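Local coordinates for structural polyprotein, VP1 (PDB 5CDD), which probably serves as a structural subunit of the virus shell, being one of the capsid proteins cut from the structural polyprotein of Israeli acute paralysis virus, at residues T61-L66 and R92-F97; L114-R117 and E123-V126. All coordinates share one frame; numbering follows the deposited sequence.

Interaction 1: T61-L66 and R92-F97; sequences TPITDL and RRYKFF
Ile63 faces Tyr94 and Phe96 across a contact made by packing alone, with no hydrogen bond between 61-66 and 92-97. The backbones stay well apart, 9.7 Å between Ile63 CA and Tyr94 CA, and the side chains span the gap. The two branches of Ile63 divide the work. Its CD1 arrives obliquely at the outer end of Tyr94, 3.8 Å from Tyr94 OH and 4.3 Å from Tyr94 CZ, the two side chains coming from opposite directions. Its CG2 lies at the edge of the Phe96 ring, near the ring plane, with 4.2 Å between Ile63 CG2 and Phe96 CZ. A beta-branched residue suits this place because one side chain can serve two rings. Both rings leave the strand on the same side, as residues two apart do. Tyr94 CG, anti to the carbonyl carbon at chi1 -59°, sends the ring out toward Ile63, which places the hydroxyl end at CD1.

Backbone bonds set Ile63 where 61-62 turns into the helix that follows: Leu66 N donates to Ile63 O at 2.8 Å, and the main chain of Ile63 also pairs with Leu168. Trp53 packs on both Ile63 and Phe96, Leu168 on Ile63 and Tyr94.

The rings of strand 87-98 thus meet a residue next to the edge strand of the facing sheet, as in the hydrophobic interior of the beta-sandwich, or jelly roll, of picorna-like capsid proteins.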
ATOM      1  N   THR A  61      34.021  36.368   5.024  1.00 35.91           N
ATOM      2  CA  THR A  61      33.136  37.416   5.513  1.00 35.45           C
ATOM      3  C   THR A  61      31.969  36.965   6.387  1.00 35.96           C
ATOM      4  O   THR A  61      31.095  36.224   5.939  1.00 38.10           O
ATOM      5  CB  THR A  61      32.544  38.206   4.331  1.00 35.00           C
ATOM      6  OG1 THR A  61      33.606  38.762   3.547  1.00 35.99           O
ATOM      7  CG2 THR A  61      31.637  39.316   4.834  1.00 34.18           C
ATOM      8  N   PRO A  62      31.939  37.412   7.653  1.00 35.10           N
ATOM      9  CA  PRO A  62      30.843  37.037   8.552  1.00 34.12           C
ATOM     10  C   PRO A  62      29.623  37.830   8.089  1.00 35.01           C
ATOM     11  O   PRO A  62      29.735  39.024   7.797  1.00 36.35           O
ATOM     12  CB  PRO A  62      31.336  37.504   9.922  1.00 32.82           C
ATOM     13  CG  PRO A  62      32.832  37.560   9.768  1.00 33.32           C
ATOM     14  CD  PRO A  62      32.998  38.118   8.390  1.00 34.55           C
ATOM     15  N   ILE A  63      28.464  37.185   8.013  1.00 35.41           N
ATOM     16  CA  ILE A  63      27.275  37.892   7.554  1.00 35.84           C
ATOM     17  C   ILE A  63      26.797  38.981   8.506  1.00 35.52           C
ATOM     18  O   ILE A  63      25.916  39.763   8.153  1.00 36.90           O
ATOM     19  CB  ILE A  63      26.100  36.930   7.255  1.00 35.72           C
ATOM     20  CG1 ILE A  63      26.125  35.728   8.206  1.00 36.54           C
ATOM     21  CG2 ILE A  63      26.151  36.495   5.805  1.00 35.86           C
ATOM     22  CD1 ILE A  63      25.705  36.059   9.625  1.00 38.20           C
ATOM     23  N   THR A  64      27.379  39.045   9.700  1.00 34.84           N
ATOM     24  CA  THR A  64      27.001  40.077  10.649  1.00 34.34           C
ATOM     25  C   THR A  64      27.375  41.421  10.029  1.00 34.74           C
ATOM     26  O   THR A  64      26.773  42.447  10.334  1.00 34.24           O
ATOM     27  CB  THR A  64      27.738  39.917  11.992  1.00 33.41           C
ATOM     28  OG1 THR A  64      29.146  39.796  11.763  1.00 34.67           O
ATOM     29  CG2 THR A  64      27.241  38.694  12.740  1.00 32.32           C
ATOM     30  N   ASP A  65      28.366  41.403   9.142  1.00 34.88           N
ATOM     31  CA  ASP A  65      28.811  42.617   8.464  1.00 35.79           C
ATOM     32  C   ASP A  65      27.667  43.183   7.638  1.00 35.49           C
ATOM     33  O   ASP A  65      27.580  44.390   7.416  1.00 36.50           O
ATOM     34  CB  ASP A  65      30.006  42.325   7.552  1.00 37.83           C
ATOM     35  CG  ASP A  65      31.239  41.885   8.323  1.00 41.47           C
ATOM     36  OD1 ASP A  65      31.295  42.120   9.552  1.00 43.17           O
ATOM     37  OD2 ASP A  65      32.161  41.314   7.697  1.00 42.57           O
ATOM     38  N   LEU A  66      26.794  42.293   7.184  1.00 34.25           N
ATOM     39  CA  LEU A  66      25.631  42.671   6.393  1.00 32.82           C
ATOM     40  C   LEU A  66      24.406  42.703   7.299  1.00 33.83           C
ATOM     41  O   LEU A  66      23.574  43.604   7.218  1.00 34.60           O
ATOM     42  CB  LEU A  66      25.405  41.648   5.277  1.00 30.72           C
ATOM     43  CG  LEU A  66      24.078  41.741   4.517  1.00 29.26           C
ATOM     44  CD1 LEU A  66      24.017  43.053   3.756  1.00 29.11           C
ATOM     45  CD2 LEU A  66      23.947  40.567   3.563  1.00 26.81           C
ATOM     46  N   ARG A  92      18.718  30.173  11.616  1.00 26.74           N
ATOM     47  CA  ARG A  92      18.470  31.110  10.524  1.00 27.59           C
ATOM     48  C   ARG A  92      18.833  30.508   9.165  1.00 27.44           C
ATOM     49  O   ARG A  92      19.690  29.633   9.072  1.00 29.09           O
ATOM     50  CB  ARG A  92      19.285  32.384  10.754  1.00 27.77           C
ATOM     51  CG  ARG A  92      18.942  33.111  12.044  1.00 30.33           C
ATOM     52  CD  ARG A  92      20.146  33.856  12.588  1.00 34.53           C
ATOM     53  NE  ARG A  92      19.846  34.568  13.829  1.00 39.14           N
ATOM     54  CZ  ARG A  92      19.142  35.695  13.897  1.00 40.26           C
ATOM     55  NH1 ARG A  92      18.661  36.248  12.791  1.00 42.01           N
ATOM     56  NH2 ARG A  92      18.924  36.273  15.071  1.00 41.18           N
ATOM     57  N   ARG A  93      18.173  30.986   8.115  1.00 26.61           N
ATOM     58  CA  ARG A  93      18.423  30.507   6.759  1.00 25.18           C
ATOM     59  C   ARG A  93      18.776  31.661   5.833  1.00 25.41           C
ATOM     60  O   ARG A  93      18.250  32.766   5.974  1.00 25.34           O
ATOM     61  CB  ARG A  93      17.189  29.780   6.216  1.00 23.91           C
ATOM     62  CG  ARG A  93      16.943  28.425   6.849  1.00 23.71           C
ATOM     63  CD  ARG A  93      15.597  27.856   6.448  1.00 22.90           C
ATOM     64  NE  ARG A  93      15.419  26.497   6.952  1.00 24.99           N
ATOM     65  CZ  ARG A  93      14.261  25.847   6.950  1.00 25.59           C
ATOM     66  NH1 ARG A  93      13.175  26.434   6.472  1.00 24.41           N
ATOM     67  NH2 ARG A  93      14.188  24.611   7.425  1.00 27.04           N
ATOM     68  N   TYR A  94      19.673  31.398   4.887  1.00 25.94           N
ATOM     69  CA  TYR A  94      20.095  32.410   3.926  1.00 25.85           C
ATOM     70  C   TYR A  94      20.157  31.841   2.515  1.00 24.87           C
ATOM     71  O   TYR A  94      20.458  30.664   2.320  1.00 25.77           O
ATOM     72  CB  TYR A  94      21.482  32.962   4.280  1.00 26.37           C
ATOM     73  CG  TYR A  94      21.592  33.609   5.641  1.00 27.96           C
ATOM     74  CD1 TYR A  94      21.856  32.848   6.778  1.00 28.52           C
ATOM     75  CD2 TYR A  94      21.443  34.987   5.790  1.00 28.57           C
ATOM     76  CE1 TYR A  94      21.971  33.446   8.036  1.00 31.07           C
ATOM     77  CE2 TYR A  94      21.553  35.595   7.039  1.00 30.75           C
ATOM     78  CZ  TYR A  94      21.819  34.819   8.157  1.00 31.66           C
ATOM     79  OH  TYR A  94      21.932  35.419   9.392  1.00 34.47           O
ATOM     80  N   LYS A  95      19.864  32.684   1.533  1.00 24.95           N
ATOM     81  CA  LYS A  95      19.926  32.288   0.134  1.00 25.61           C
ATOM     82  C   LYS A  95      20.662  33.384  -0.620  1.00 25.97           C
ATOM     83  O   LYS A  95      20.277  34.554  -0.563  1.00 25.96           O
ATOM     84  CB  LYS A  95      18.526  32.103  -0.461  1.00 23.38           C
ATOM     85  CG  LYS A  95      17.719  30.984   0.169  1.00 23.96           C
ATOM     86  CD  LYS A  95      16.540  30.593  -0.711  1.00 23.65           C
ATOM     87  CE  LYS A  95      15.586  29.663   0.025  1.00 24.50           C
ATOM     88  NZ  LYS A  95      16.287  28.495   0.631  1.00 25.41           N
ATOM     89  N   PHE A  96      21.732  33.007  -1.309  1.00 26.56           N
ATOM     90  CA  PHE A  96      22.510  33.971  -2.070  1.00 26.08           C
ATOM     91  C   PHE A  96      22.350  33.715  -3.560  1.00 25.50           C
ATOM     92  O   PHE A  96      22.848  32.718  -4.083  1.00 25.63           O
ATOM     93  CB  PHE A  96      23.991  33.885  -1.685  1.00 27.04           C
ATOM     94  CG  PHE A  96      24.242  33.990  -0.207  1.00 29.75           C
ATOM     95  CD1 PHE A  96      24.082  32.882   0.621  1.00 30.95           C
ATOM     96  CD2 PHE A  96      24.623  35.203   0.361  1.00 31.53           C
ATOM     97  CE1 PHE A  96      24.298  32.977   1.998  1.00 31.98           C
ATOM     98  CE2 PHE A  96      24.840  35.312   1.738  1.00 32.49           C
ATOM     99  CZ  PHE A  96      24.677  34.195   2.558  1.00 32.43           C
ATOM    100  N   PHE A  97      21.642  34.612  -4.238  1.00 25.76           N
ATOM    101  CA  PHE A  97      21.432  34.483  -5.673  1.00 25.85           C
ATOM    102  C   PHE A  97      22.560  35.211  -6.394  1.00 27.46           C
ATOM    103  O   PHE A  97      22.601  36.440  -6.427  1.00 29.16           O
ATOM    104  CB  PHE A  97      20.086  35.082  -6.081  1.00 23.30           C
ATOM    105  CG  PHE A  97      18.910  34.478  -5.370  1.00 21.58           C
ATOM    106  CD1 PHE A  97      18.622  34.822  -4.053  1.00 21.03           C
ATOM    107  CD2 PHE A  97      18.088  33.561  -6.017  1.00 20.95           C
ATOM    108  CE1 PHE A  97      17.529  34.264  -3.390  1.00 18.95           C
ATOM    109  CE2 PHE A  97      16.994  32.996  -5.362  1.00 19.43           C
ATOM    110  CZ  PHE A  97      16.714  33.349  -4.047  1.00 18.55           C
TER

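Interaction 2: L114-R117 and E123-V126; sequences LMPR and EINV
Ile124 sits against Met115 and Pro116 and supplies about half of the 133 Å² buried between 114-117 and 123-126. Its longer branch does most of the touching. With CG1 anti to the backbone N (chi1 -169°), this branch runs out to the proline ring, and Ile124 CD1 comes within 3.6 Å of Pro116 CD. The methyl end of the isoleucine thus meets the CD corner of the proline ring. Pro116 suits the spot because its ring closes on the backbone nitrogen, putting an apolar CD where another residue would carry an N-H.

The shorter branch of Ile124 turns to the methionine, 3.9 Å separating Ile124 CG2 from Met115 CE. These side chains meet at a slant, and Met115 also touches nearer its root, with its CB 4.2 Å from Ile124 CG1. Bends at chi2 (119°) and chi3 (71°) fold the chain back and bring the terminal methyl to the isoleucine, which CB already touches from the root. A flexible, unbranched thioether chain can adapt in this way.

The contact lies where strand 110-116 of a four-stranded antiparallel sheet runs out into the loop leading to strand 131-133, one of the connections between strands in the capsid jelly roll. Between these two segments the loop and the strand end meet by apolar packing alone. Met169 on the adjoining strand 166-172 touches both Met115 and Ile124.

Another chain of the structural polyprotein packs against the same region: its Leu275 packs on Pro116, and its Lys273 donates from NZ to the carbonyl oxygens of Leu114 and Asn125. Asn125 ND2, beside the isoleucine, bonds to the carbonyl oxygens of Pro274 and Thr276 of that chain.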
ATOM      1  N   LEU A 114      30.460  28.065   9.843  1.00 29.23           N
ATOM      2  CA  LEU A 114      29.845  28.542  11.070  1.00 29.98           C
ATOM      3  C   LEU A 114      30.892  29.379  11.787  1.00 31.80           C
ATOM      4  O   LEU A 114      32.087  29.272  11.508  1.00 31.38           O
ATOM      5  CB  LEU A 114      29.441  27.379  11.979  1.00 28.05           C
ATOM      6  CG  LEU A 114      28.169  26.590  11.679  1.00 27.08           C
ATOM      7  CD1 LEU A 114      28.014  25.491  12.718  1.00 25.71           C
ATOM      8  CD2 LEU A 114      26.962  27.514  11.704  1.00 25.75           C
ATOM      9  N   MET A 115      30.437  30.217  12.708  1.00 33.71           N
ATOM     10  CA  MET A 115      31.343  31.045  13.482  1.00 35.49           C
ATOM     11  C   MET A 115      30.552  31.764  14.558  1.00 33.44           C
ATOM     12  O   MET A 115      29.444  32.233  14.318  1.00 33.93           O
ATOM     13  CB  MET A 115      32.067  32.045  12.579  1.00 40.24           C
ATOM     14  CG  MET A 115      31.214  33.173  12.069  1.00 48.14           C
ATOM     15  SD  MET A 115      31.915  34.710  12.667  1.00 63.04           S
ATOM     16  CE  MET A 115      33.412  34.810  11.678  1.00 59.00           C
ATOM     17  N   PRO A 116      31.109  31.835  15.774  1.00 31.65           N
ATOM     18  CA  PRO A 116      30.456  32.496  16.903  1.00 30.68           C
ATOM     19  C   PRO A 116      29.984  33.889  16.522  1.00 30.75           C
ATOM     20  O   PRO A 116      30.723  34.662  15.922  1.00 31.06           O
ATOM     21  CB  PRO A 116      31.555  32.522  17.954  1.00 31.13           C
ATOM     22  CG  PRO A 116      32.310  31.253  17.673  1.00 30.28           C
ATOM     23  CD  PRO A 116      32.423  31.300  16.167  1.00 30.61           C
ATOM     24  N   ARG A 117      28.746  34.202  16.877  1.00 31.22           N
ATOM     25  CA  ARG A 117      28.176  35.498  16.558  1.00 32.28           C
ATOM     26  C   ARG A 117      29.062  36.636  17.047  1.00 34.05           C
ATOM     27  O   ARG A 117      29.509  36.646  18.193  1.00 34.98           O
ATOM     28  CB  ARG A 117      26.783  35.619  17.170  1.00 31.01           C
ATOM     29  CG  ARG A 117      26.033  36.871  16.767  1.00 31.23           C
ATOM     30  CD  ARG A 117      24.573  36.753  17.147  1.00 33.03           C
ATOM     31  NE  ARG A 117      23.923  35.678  16.410  1.00 34.79           N
ATOM     32  CZ  ARG A 117      23.750  35.683  15.093  1.00 37.12           C
ATOM     33  NH1 ARG A 117      24.180  36.710  14.373  1.00 38.20           N
ATOM     34  NH2 ARG A 117      23.153  34.661  14.492  1.00 37.17           N
ATOM     35  N   GLU A 123      39.606  35.371  13.784  1.00 46.07           N
ATOM     36  CA  GLU A 123      39.715  34.745  15.097  1.00 45.61           C
ATOM     37  C   GLU A 123      38.891  33.464  15.206  1.00 44.22           C
ATOM     38  O   GLU A 123      38.410  33.108  16.283  1.00 44.26           O
ATOM     39  CB  GLU A 123      39.316  35.735  16.197  1.00 46.84           C
ATOM     40  CG  GLU A 123      37.962  36.393  16.015  1.00 50.79           C
ATOM     41  CD  GLU A 123      37.692  37.455  17.070  1.00 53.69           C
ATOM     42  OE1 GLU A 123      38.535  38.363  17.228  1.00 55.43           O
ATOM     43  OE2 GLU A 123      36.638  37.386  17.740  1.00 55.79           O
ATOM     44  N   ILE A 124      38.745  32.771  14.080  1.00 41.89           N
ATOM     45  CA  ILE A 124      37.995  31.521  14.030  1.00 38.56           C
ATOM     46  C   ILE A 124      38.555  30.635  12.920  1.00 38.19           C
ATOM     47  O   ILE A 124      39.006  31.128  11.884  1.00 37.60           O
ATOM     48  CB  ILE A 124      36.491  31.772  13.764  1.00 37.16           C
ATOM     49  CG1 ILE A 124      35.697  30.480  13.977  1.00 35.44           C
ATOM     50  CG2 ILE A 124      36.286  32.277  12.344  1.00 35.71           C
ATOM     51  CD1 ILE A 124      35.729  29.964  15.401  1.00 31.78           C
ATOM     52  N   ASN A 125      38.524  29.325  13.148  1.00 37.69           N
ATOM     53  CA  ASN A 125      39.023  28.350  12.183  1.00 36.62           C
ATOM     54  C   ASN A 125      38.019  28.139  11.053  1.00 35.98           C
ATOM     55  O   ASN A 125      36.883  28.611  11.123  1.00 35.98           O
ATOM     56  CB  ASN A 125      39.285  27.022  12.887  1.00 36.23           C
ATOM     57  CG  ASN A 125      38.043  26.469  13.551  1.00 35.97           C
ATOM     58  OD1 ASN A 125      37.119  26.017  12.878  1.00 37.00           O
ATOM     59  ND2 ASN A 125      38.008  26.518  14.876  1.00 35.30           N
ATOM     60  N   VAL A 126      38.442  27.426  10.016  1.00 35.66           N
ATOM     61  CA  VAL A 126      37.574  27.158   8.876  1.00 35.21           C
ATOM     62  C   VAL A 126      37.151  25.693   8.808  1.00 36.07           C
ATOM     63  O   VAL A 126      37.065  25.108   7.729  1.00 37.32           O
ATOM     64  CB  VAL A 126      38.261  27.547   7.545  1.00 34.19           C
ATOM     65  CG1 VAL A 126      38.371  29.059   7.443  1.00 32.48           C
ATOM     66  CG2 VAL A 126      39.639  26.911   7.461  1.00 32.76           C
TER

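How the interactions relate
The centres of the two interactions are 14 Å apart, and they come in series along the chain: interaction 1 is complete before interaction 2 begins, and strand 87-98 of the first is followed by strand 110-116 of the second. Strands 61-62 and 110-116 belong to one four-stranded sheet, both pairing with 166-172, while 87-98 lies in the other sheet. Interaction 1 therefore packs the turn after strand 61-62 against the other sheet, whereas interaction 2 fastens a loop at one sheet's end. They touch directly: Pro62 CG packs on Met115 CE, and the like-charged Arg92 NE and Arg117 NH2 lie close together. Packing thus runs from the sandwich interior to a surface where another polyprotein chain docks.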